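Local atomic coordinates of alpha-1,3-glucanase (Paenibacillus glycanilyticus, PDB entry 6K0P), a protein that probably hydrolyses alpha-1,3-glucosidic linkages in alpha-1,3-glucan, as a glycoside hydrolase of family 87. Residues Y111-P114 and S115-G118; S193-I196 and D197-L200; A199-E202 and F203-D206; Q248-S251 and N252-V255. The protein carries 1 engineered substitution. One frame throughout, in Å; residues are numbered along the deposited sequence. Where two conformers were deposited one is given.

Contact 1 of 4, residues Y111-P114 and S115-G118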
loop_
_atom_site.group_PDB
_atom_site.type_symbol
_atom_site.label_atom_id
_atom_site.label_comp_id
_atom_site.label_asym_id
_atom_site.label_seq_id
_atom_site.Cartn_x
_atom_site.Cartn_y
_atom_site.Cartn_z
ATOM N N TYR A 111 -18.233 5.362 -1.333
ATOM C CA TYR A 111 -19.363 5.445 -0.414
ATOM C C TYR A 111 -19.717 4.090 0.188
ATOM O O TYR A 111 -19.661 3.057 -0.488
ATOM C CB TYR A 111 -20.577 6.086 -1.105
ATOM C CG TYR A 111 -20.312 7.532 -1.445
ATOM C CD1 TYR A 111 -19.687 7.874 -2.631
ATOM C CD2 TYR A 111 -20.648 8.554 -0.561
ATOM C CE1 TYR A 111 -19.404 9.187 -2.940
ATOM C CE2 TYR A 111 -20.373 9.883 -0.868
ATOM C CZ TYR A 111 -19.747 10.186 -2.061
ATOM O OH TYR A 111 -19.459 11.492 -2.395
ATOM N N ALA A 112 -20.074 4.112 1.469
ATOM C CA ALA A 112 -20.507 2.929 2.204
ATOM C C ALA A 112 -21.267 3.410 3.435
ATOM O O ALA A 112 -21.662 4.576 3.524
ATOM C CB ALA A 112 -19.312 2.043 2.572
ATOM N N THR A 113 -21.471 2.513 4.391
ATOM C CA THR A 113 -22.016 2.857 5.696
ATOM C C THR A 113 -21.184 2.146 6.748
ATOM O O THR A 113 -20.447 1.207 6.430
ATOM C CB THR A 113 -23.482 2.419 5.834
ATOM O OG1 THR A 113 -23.538 0.998 5.998
ATOM C CG2 THR A 113 -24.307 2.836 4.615
ATOM N N PRO A 114 -21.270 2.571 8.014
ATOM C CA PRO A 114 -20.460 1.908 9.052
ATOM C C PRO A 114 -20.664 0.404 9.146
ATOM O O PRO A 114 -19.732 -0.309 9.537
ATOM C CB PRO A 114 -20.892 2.630 10.333
ATOM C CG PRO A 114 -21.232 4.002 9.856
ATOM C CD PRO A 114 -21.917 3.788 8.534
ATOM N N SER A 115 -21.841 -0.108 8.789
ATOM C CA SER A 115 -22.095 -1.540 8.839
ATOM C C SER A 115 -21.869 -2.237 7.505
ATOM O O SER A 115 -22.088 -3.449 7.404
ATOM C CB SER A 115 -23.510 -1.821 9.357
ATOM O OG SER A 115 -24.484 -1.300 8.471
ATOM N N THR A 116 -21.429 -1.510 6.480
ATOM C CA THR A 116 -21.159 -2.106 5.179
ATOM C C THR A 116 -19.760 -1.750 4.700
ATOM O O THR A 116 -19.543 -1.472 3.515
ATOM C CB THR A 116 -22.210 -1.721 4.138
ATOM O OG1 THR A 116 -22.264 -0.293 4.013
ATOM C CG2 THR A 116 -23.594 -2.256 4.524
ATOM N N LEU A 117 -18.780 -1.775 5.610
ATOM C CA LEU A 117 -17.402 -1.508 5.206
ATOM C C LEU A 117 -16.876 -2.546 4.231
ATOM O O LEU A 117 -15.874 -2.286 3.557
ATOM C CB LEU A 117 -16.482 -1.383 6.419
ATOM C CG LEU A 117 -16.873 -0.268 7.393
ATOM C CD1 LEU A 117 -15.871 -0.206 8.523
ATOM C CD2 LEU A 117 -17.016 1.094 6.694
ATOM N N GLY A 118 -17.538 -3.703 4.125
ATOM C CA GLY A 118 -17.234 -4.651 3.067
ATOM C C GLY A 118 -17.371 -4.065 1.677
ATOM O O GLY A 118 -16.807 -4.613 0.721
HETATM O O HOH W 1 -26.201 0.295 6.285
#
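Thr113 and Thr116 close a type I beta turn just after strand 110-112, with Pro114 and Ser115 at its two corners. The turn bond runs from Thr116 N to Thr113 O (2.9 Å). A second link joins the side chains. Along Thr116, CB lies 3.6 Å from Thr113 OG1, and methyl CG2 touches that same oxygen. OG1 reaches furthest in, 2.7 Å from Thr113 OG1, a hydroxyl pair in which either could donate. Both hydroxyls stand between their own backbone N and carbonyl carbon (chi1 74° for Thr113, 58° for Thr116), which turns them toward each other across the turn. Water 1 extends the polar side, bound to Thr113 OG1 at 2.8 Å and to Ser115 OG at 3.2 Å.

Leu117 lays carbon against the turn carbonyls: CD2 lies 3.4 Å from Thr113 O, and CG lies 3.6 Å from Pro114 O. Its side chain also touches Tyr133 of strand 131-133 and Tyr459, whose hydroxyl is hydrogen-bonded to Pro114 O. Shortening Leu117 to an alanine is likely to open a gap between the turn carbonyls and these two tyrosines, leaving Tyr459 with less to pack on. Ala112 CB, from the end of the strand, meets Thr116 O at 3.6 Å. The chemistry is thus divided: hydroxyls and water hold one side of the turn, while Leu117 and the Tyr459 hydroxyl join the other to the beta-helix part of the chain.

Contact 2 of 4, residues S193-I196 and D197-L200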
loop_
_atom_site.group_PDB
_atom_site.type_symbol
_atom_site.label_atom_id
_atom_site.label_comp_id
_atom_site.label_asym_id
_atom_site.label_seq_id
_atom_site.Cartn_x
_atom_site.Cartn_y
_atom_site.Cartn_z
ATOM N N SER A 193 3.064 9.436 -34.246
ATOM C CA SER A 193 2.346 8.692 -35.279
ATOM C C SER A 193 2.600 7.191 -35.244
ATOM O O SER A 193 2.131 6.478 -36.139
ATOM C CB SER A 193 2.645 9.236 -36.677
ATOM O OG SER A 193 4.024 9.117 -36.954
ATOM N N LYS A 194 3.324 6.686 -34.247
ATOM C CA LYS A 194 3.563 5.253 -34.118
ATOM C C LYS A 194 3.148 4.832 -32.716
ATOM O O LYS A 194 3.780 5.224 -31.730
ATOM C CB LYS A 194 5.021 4.892 -34.401
ATOM C CG LYS A 194 5.261 3.386 -34.420
ATOM C CD LYS A 194 6.711 3.036 -34.722
ATOM C CE LYS A 194 7.167 3.609 -36.060
ATOM N NZ LYS A 194 8.567 3.224 -36.376
ATOM N N SER A 195 2.083 4.045 -32.628
ATOM C CA SER A 195 1.540 3.671 -31.337
ATOM C C SER A 195 2.417 2.619 -30.660
ATOM O O SER A 195 3.320 2.027 -31.263
ATOM C CB SER A 195 0.139 3.099 -31.511
ATOM O OG SER A 195 0.224 1.843 -32.155
ATOM N N ILE A 196 2.133 2.389 -29.373
ATOM C CA ILE A 196 2.794 1.313 -28.633
ATOM C C ILE A 196 2.624 -0.026 -29.352
ATOM O O ILE A 196 3.591 -0.771 -29.550
ATOM C CB ILE A 196 2.269 1.264 -27.186
ATOM C CG1 ILE A 196 2.615 2.559 -26.444
ATOM C CG2 ILE A 196 2.827 0.049 -26.453
ATOM C CD1 ILE A 196 1.884 2.733 -25.112
ATOM N N ASP A 197 1.390 -0.348 -29.760
ATOM C CA ASP A 197 1.161 -1.604 -30.474
ATOM C C ASP A 197 1.950 -1.667 -31.780
ATOM O O ASP A 197 2.475 -2.726 -32.140
ATOM C CB ASP A 197 -0.329 -1.800 -30.759
ATOM C CG ASP A 197 -1.033 -2.651 -29.704
ATOM O OD1 ASP A 197 -0.393 -3.536 -29.079
ATOM O OD2 ASP A 197 -2.253 -2.461 -29.535
ATOM N N GLN A 198 2.025 -0.551 -32.515
ATOM C CA GLN A 198 2.767 -0.548 -33.777
ATOM C C GLN A 198 4.265 -0.712 -33.543
ATOM O O GLN A 198 4.945 -1.424 -34.297
ATOM C CB GLN A 198 2.462 0.725 -34.567
ATOM C CG GLN A 198 1.033 0.778 -35.090
ATOM C CD GLN A 198 0.695 2.104 -35.739
ATOM O OE1 GLN A 198 1.097 3.169 -35.263
ATOM N NE2 GLN A 198 -0.056 2.047 -36.834
ATOM N N ALA A 199 4.798 -0.063 -32.506
ATOM C CA ALA A 199 6.207 -0.236 -32.169
ATOM C C ALA A 199 6.505 -1.680 -31.787
ATOM O O ALA A 199 7.540 -2.232 -32.178
ATOM C CB ALA A 199 6.600 0.718 -31.040
ATOM N N LEU A 200 5.594 -2.315 -31.040
ATOM C CA LEU A 200 5.797 -3.706 -30.640
ATOM C C LEU A 200 5.741 -4.651 -31.834
ATOM O O LEU A 200 6.493 -5.627 -31.885
ATOM C CB LEU A 200 4.772 -4.112 -29.579
ATOM C CG LEU A 200 5.084 -3.576 -28.180
ATOM C CD1 LEU A 200 3.868 -3.743 -27.293
ATOM C CD2 LEU A 200 6.280 -4.283 -27.563
#
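Ser195 and Gln198 form a capping box at the start of helix 196-204, with Ser195 as the N-cap. The exchange is reciprocal: Ser195 OG accepts from Gln198 N at 3.0 Å, while the amide oxygen of Gln198 turns back to take Ser195 N. The first bond occupies a first-turn N-H that no earlier helical carbonyl can reach; the second ties the glutamine back to the cap residue. The serine hydroxyl sits between its backbone N and carbonyl carbon (chi1 69°), which sets it over the first turn.

The tight side is apolar. Ile196 and Leu200, one turn apart, lie side by side and point the same way, with Ile196 CG2 4.0 Å from Leu200 CD1. Together with Ala199 they press on Ile212, and Ile196 and Leu200 also reach Ile225, so this flank faces the strands of the parallel beta-helix. Backbone bonds run beneath, from Ala199 N to Ser195 O (2.8 Å) and from Leu200 N to Ile196 O (2.9 Å).

The other flank is looser, with Gln198 exposed. There the Lys194 and Gln198 side chains cross obliquely, meeting through Lys194 CG and Gln198 CB at 3.9 Å, while the lysine ammonium goes on to a salt bridge with Glu202. The glutamine is fixed at its far end: Ser195 N meets Gln198 OE1 at 2.9 Å, in the carbonyl plane and on a lone pair, with an N-H...O angle of 169°.

Contact 3 of 4, residues A199-E202 and F203-D206. With SO4 (sulfate ion), chain F.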
loop_
_atom_site.group_PDB
_atom_site.type_symbol
_atom_site.label_atom_id
_atom_site.label_comp_id
_atom_site.label_asym_id
_atom_site.label_seq_id
_atom_site.Cartn_x
_atom_site.Cartn_y
_atom_site.Cartn_z
ATOM N N ALA A 199 4.798 -0.063 -32.506
ATOM C CA ALA A 199 6.207 -0.236 -32.169
ATOM C C ALA A 199 6.505 -1.680 -31.787
ATOM O O ALA A 199 7.540 -2.232 -32.178
ATOM C CB ALA A 199 6.600 0.718 -31.040
ATOM N N LEU A 200 5.594 -2.315 -31.040
ATOM C CA LEU A 200 5.797 -3.706 -30.640
ATOM C C LEU A 200 5.741 -4.651 -31.834
ATOM O O LEU A 200 6.493 -5.627 -31.885
ATOM C CB LEU A 200 4.772 -4.112 -29.579
ATOM C CG LEU A 200 5.084 -3.576 -28.180
ATOM C CD1 LEU A 200 3.868 -3.743 -27.293
ATOM C CD2 LEU A 200 6.280 -4.283 -27.563
ATOM N N THR A 201 4.859 -4.381 -32.799
ATOM C CA THR A 201 4.831 -5.198 -34.009
ATOM C C THR A 201 6.153 -5.101 -34.760
ATOM O O THR A 201 6.713 -6.116 -35.195
ATOM C CB THR A 201 3.661 -4.780 -34.898
ATOM O OG1 THR A 201 2.433 -5.055 -34.217
ATOM C CG2 THR A 201 3.679 -5.561 -36.211
ATOM N N GLU A 202 6.675 -3.880 -34.911
ATOM C CA GLU A 202 7.973 -3.707 -35.553
ATOM C C GLU A 202 9.066 -4.436 -34.780
ATOM O O GLU A 202 9.960 -5.050 -35.374
ATOM C CB GLU A 202 8.281 -2.212 -35.668
ATOM C CG GLU A 202 9.532 -1.890 -36.445
ATOM C CD GLU A 202 9.776 -0.396 -36.555
ATOM O OE1 GLU A 202 8.787 0.378 -36.534
ATOM O OE2 GLU A 202 10.965 -0.010 -36.649
ATOM N N PHE A 203 9.008 -4.387 -33.447
ATOM C CA PHE A 203 9.976 -5.125 -32.644
ATOM C C PHE A 203 9.869 -6.629 -32.885
ATOM O O PHE A 203 10.882 -7.309 -33.084
ATOM C CB PHE A 203 9.800 -4.784 -31.156
ATOM C CG PHE A 203 10.183 -5.907 -30.232
ATOM C CD1 PHE A 203 11.508 -6.113 -29.867
ATOM C CD2 PHE A 203 9.220 -6.784 -29.743
ATOM C CE1 PHE A 203 11.869 -7.160 -29.027
ATOM C CE2 PHE A 203 9.573 -7.833 -28.908
ATOM C CZ PHE A 203 10.888 -8.022 -28.547
ATOM N N ARG A 204 8.648 -7.172 -32.857
ATOM C CA ARG A 204 8.495 -8.620 -32.982
ATOM C C ARG A 204 9.037 -9.116 -34.313
ATOM O O ARG A 204 9.661 -10.183 -34.379
ATOM C CB ARG A 204 7.027 -9.033 -32.807
ATOM C CG ARG A 204 6.508 -9.001 -31.364
ATOM C CD ARG A 204 5.155 -9.713 -31.251
ATOM N NE ARG A 204 4.318 -9.380 -32.396
ATOM C CZ ARG A 204 3.503 -8.336 -32.448
ATOM N NH1 ARG A 204 3.391 -7.518 -31.403
ATOM N NH2 ARG A 204 2.789 -8.110 -33.544
ATOM N N GLN A 205 8.846 -8.336 -35.373
ATOM C CA GLN A 205 9.195 -8.768 -36.722
ATOM C C GLN A 205 10.644 -8.495 -37.099
ATOM O O GLN A 205 11.035 -8.804 -38.232
ATOM C CB GLN A 205 8.250 -8.118 -37.739
ATOM C CG GLN A 205 6.818 -8.603 -37.590
ATOM C CD GLN A 205 5.828 -7.856 -38.467
ATOM O OE1 GLN A 205 6.197 -6.946 -39.209
ATOM N NE2 GLN A 205 4.561 -8.235 -38.375
ATOM N N ASP A 206 11.447 -7.935 -36.196
ATOM C CA ASP A 206 12.850 -7.629 -36.474
ATOM C C ASP A 206 13.699 -8.138 -35.311
ATOM O O ASP A 206 13.754 -7.510 -34.247
ATOM C CB ASP A 206 13.053 -6.139 -36.720
ATOM C CG ASP A 206 14.465 -5.804 -37.161
ATOM O OD1 ASP A 206 15.376 -6.636 -36.980
ATOM O OD2 ASP A 206 14.655 -4.696 -37.694
HETATM S S SO4 F . 3.769 -11.112 -35.937
HETATM O O1 SO4 F . 2.618 -11.906 -36.362
HETATM O O2 SO4 F . 4.149 -11.500 -34.576
HETATM O O3 SO4 F . 4.893 -11.378 -36.834
HETATM O O4 SO4 F . 3.423 -9.694 -35.991
HETATM O O HOH W 2 1.455 -5.286 -31.325
#
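Arg204, bent at chi3 (-41°), folds back along helix 196-204, and Thr201 CA lies against one face of its guanidinium, 3.3 Å from the plane and offset toward the rim. NH2 of Arg204 makes a weak bond to Thr201 OG1 at 3.1 Å. A sulfate, probably from the crystallisation liquor, approaches the guanidinium edge: Arg204 NE gives to sulfate O2 and Arg204 NH2 to sulfate O4, each at 3.0 Å and 166°. Gln205 NE2 also donates to sulfate O4 (3.0 Å), its side chain running alongside Thr201, with Thr201 CG2 3.6 Å from Gln205 NE2.

Further out, water 2 joins Arg204 NH1 to Thr201 OG1. The threonine hydroxyl is itself bonded to Asp197 O, one turn earlier, so the group receiving the arginine is anchored on the helix. Backbone bonds from Phe203, Arg204 and Gln205 N to the carbonyls four residues back complete the last turn. On the inward flank the Phe203 ring forms a cation-pi pair with Arg230, which also binds Phe203 O and Arg204 O. This is the C-terminal end of a short amphipathic helix packed on an end of the parallel beta-helix, as in pectate-lyase-like folds.

Contact 4 of 4, residues Q248-S251 and N252-V255; sequences QSQS and NTDV. With GLC (alpha-D-glucopyranose), chain D; SO4 (sulfate ion), chain H.
Gln250 starts with CG anti to the carbonyl carbon (chi1 -62°) and runs on extended, which carries its amide out beside Thr253. The resulting link, Thr253 OG1 to Gln250 OE1 at 3.4 Å, is weak, and doubtful because Thr253 was deposited in two conformers. Firmer bonds come from a neighbouring loop, where Asn276 holds the Thr253 hydroxyl and Ile278 N and Asn279 hold OD1 and ND2 of Asn252. A sulfate, probably from the crystallisation liquor, sits on the surface side: Ser251 N donates to sulfate O2 at 2.9 Å. Gln250 CB lies 3.3 Å from sulfate O2 as well.

Gln248 points elsewhere. Its bend at chi2 (-64°) places OE1 3.0 Å from O4 of the bound glucose, while CB and CG lie near the sugar's C6, each 3.9 Å away, and NE2 is held by Gly275 O. An alanine here would probably leave glucose O4 without this amide neighbour and Gly275 O without this donor. Lys106, from the N-terminal part of the catalytic domain, binds both Gln248 O and the glucose, so the loop between strands 242-245 and 256-259 contributes Gln248 to a glycan pocket lined by both parts of that domain.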
loop_
_atom_site.group_PDB
_atom_site.type_symbol
_atom_site.label_atom_id
_atom_site.label_comp_id
_atom_site.label_asym_id
_atom_site.label_seq_id
_atom_site.Cartn_x
_atom_site.Cartn_y
_atom_site.Cartn_z
ATOM N N GLN A 248 -9.228 9.216 -20.099
ATOM C CA GLN A 248 -9.733 9.788 -18.858
ATOM C C GLN A 248 -11.196 10.199 -18.932
ATOM O O GLN A 248 -11.801 10.441 -17.882
ATOM C CB GLN A 248 -8.837 10.941 -18.398
ATOM C CG GLN A 248 -7.449 10.468 -17.953
ATOM C CD GLN A 248 -7.523 9.562 -16.740
ATOM O OE1 GLN A 248 -8.253 9.841 -15.791
ATOM N NE2 GLN A 248 -6.779 8.469 -16.766
ATOM N N SER A 249 -11.774 10.266 -20.128
ATOM C CA SER A 249 -13.212 10.472 -20.256
ATOM C C SER A 249 -14.000 9.174 -20.137
ATOM O O SER A 249 -15.234 9.215 -20.149
ATOM C CB SER A 249 -13.536 11.177 -21.577
ATOM O OG SER A 249 -13.207 10.355 -22.681
ATOM N N GLN A 250 -13.321 8.037 -20.038
ATOM C CA GLN A 250 -13.933 6.759 -19.716
ATOM C C GLN A 250 -13.622 6.413 -18.262
ATOM O O GLN A 250 -12.773 7.033 -17.621
ATOM C CB GLN A 250 -13.403 5.662 -20.652
ATOM C CG GLN A 250 -13.733 5.907 -22.120
ATOM C CD GLN A 250 -12.928 5.032 -23.066
ATOM O OE1 GLN A 250 -12.392 3.990 -22.681
ATOM N NE2 GLN A 250 -12.835 5.461 -24.310
ATOM N N SER A 251 -14.331 5.422 -17.733
ATOM C CA SER A 251 -14.083 4.970 -16.375
ATOM C C SER A 251 -13.933 3.456 -16.343
ATOM O O SER A 251 -14.648 2.723 -17.041
ATOM C CB SER A 251 -15.179 5.418 -15.401
ATOM O OG SER A 251 -16.386 4.728 -15.645
ATOM N N ASN A 252 -12.976 2.995 -15.535
ATOM C CA ASN A 252 -12.802 1.572 -15.235
ATOM C C ASN A 252 -12.495 0.736 -16.473
ATOM O O ASN A 252 -13.035 -0.358 -16.626
ATOM C CB ASN A 252 -14.026 0.990 -14.513
ATOM C CG ASN A 252 -14.407 1.768 -13.264
ATOM O OD1 ASN A 252 -13.604 2.500 -12.693
ATOM N ND2 ASN A 252 -15.649 1.607 -12.832
ATOM N N THR A 253 -11.622 1.224 -17.357
ATOM C CA THR A 253 -11.212 0.485 -18.552
ATOM C C THR A 253 -10.009 -0.393 -18.217
ATOM O O THR A 253 -9.033 0.099 -17.641
ATOM C CB THR A 253 -10.813 1.453 -19.671
ATOM O OG1 THR A 253 -11.668 2.604 -19.668
ATOM C CG2 THR A 253 -10.916 0.767 -21.030
ATOM N N ASP A 254 -10.070 -1.669 -18.591
ATOM C CA ASP A 254 -9.021 -2.646 -18.298
ATOM C C ASP A 254 -7.940 -2.482 -19.354
ATOM O O ASP A 254 -8.062 -2.996 -20.470
ATOM C CB ASP A 254 -9.628 -4.044 -18.341
ATOM C CG ASP A 254 -8.690 -5.133 -17.828
ATOM O OD1 ASP A 254 -7.699 -4.831 -17.123
ATOM O OD2 ASP A 254 -8.974 -6.320 -18.137
ATOM N N VAL A 255 -6.890 -1.734 -19.021
ATOM C CA VAL A 255 -5.841 -1.388 -19.967
ATOM C C VAL A 255 -4.496 -1.630 -19.305
ATOM O O VAL A 255 -4.395 -1.776 -18.085
ATOM C CB VAL A 255 -5.964 0.067 -20.476
ATOM C CG1 VAL A 255 -7.321 0.266 -21.148
ATOM C CG2 VAL A 255 -5.774 1.053 -19.325
HETATM C C1 GLC D . -5.500 16.089 -14.278
HETATM C C2 GLC D . -6.417 15.721 -13.118
HETATM C C3 GLC D . -6.870 14.268 -13.174
HETATM C C4 GLC D . -7.494 14.041 -14.538
HETATM C C5 GLC D . -6.543 14.490 -15.634
HETATM C C6 GLC D . -7.198 14.230 -16.985
HETATM O O2 GLC D . -5.805 16.062 -11.892
HETATM O O3 GLC D . -7.871 14.111 -12.220
HETATM O O4 GLC D . -7.789 12.672 -14.771
HETATM O O5 GLC D . -6.182 15.855 -15.475
HETATM O O6 GLC D . -8.311 15.091 -17.162
HETATM S S SO4 H . -17.461 5.066 -19.513
HETATM O O1 SO4 H . -17.934 4.957 -18.135
HETATM O O2 SO4 H . -16.236 4.293 -19.682
HETATM O O3 SO4 H . -18.515 4.531 -20.389
HETATM O O4 SO4 H . -17.237 6.474 -19.850
HETATM O O HOH W 3 -17.769 1.650 -15.198
#

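Overall arrangement
Contacts 2 and 3 belong to one element, helix 196-204: they share Ala199 and Leu200, their centres are 9 Å apart, and a salt bridge from Lys194 NZ to Glu202 OE1 (2.9 Å) ties them together. Each has a buried flank and an exposed one, but the first is governed by N-terminal capping, whereas the second has a folded arginine over the last turn, with a sulfate probably picked up in crystallisation at its edge. Contact 1, also partly buried, lies in the N-terminal part of the chain, its centre about 44 Å from that of contact 2, and relies on paired hydroxyls around a turn. Contact 4 is a surface loop with little internal bonding, gripped mainly by neighbouring loops, and is the one that holds a residue of a glycan pocket.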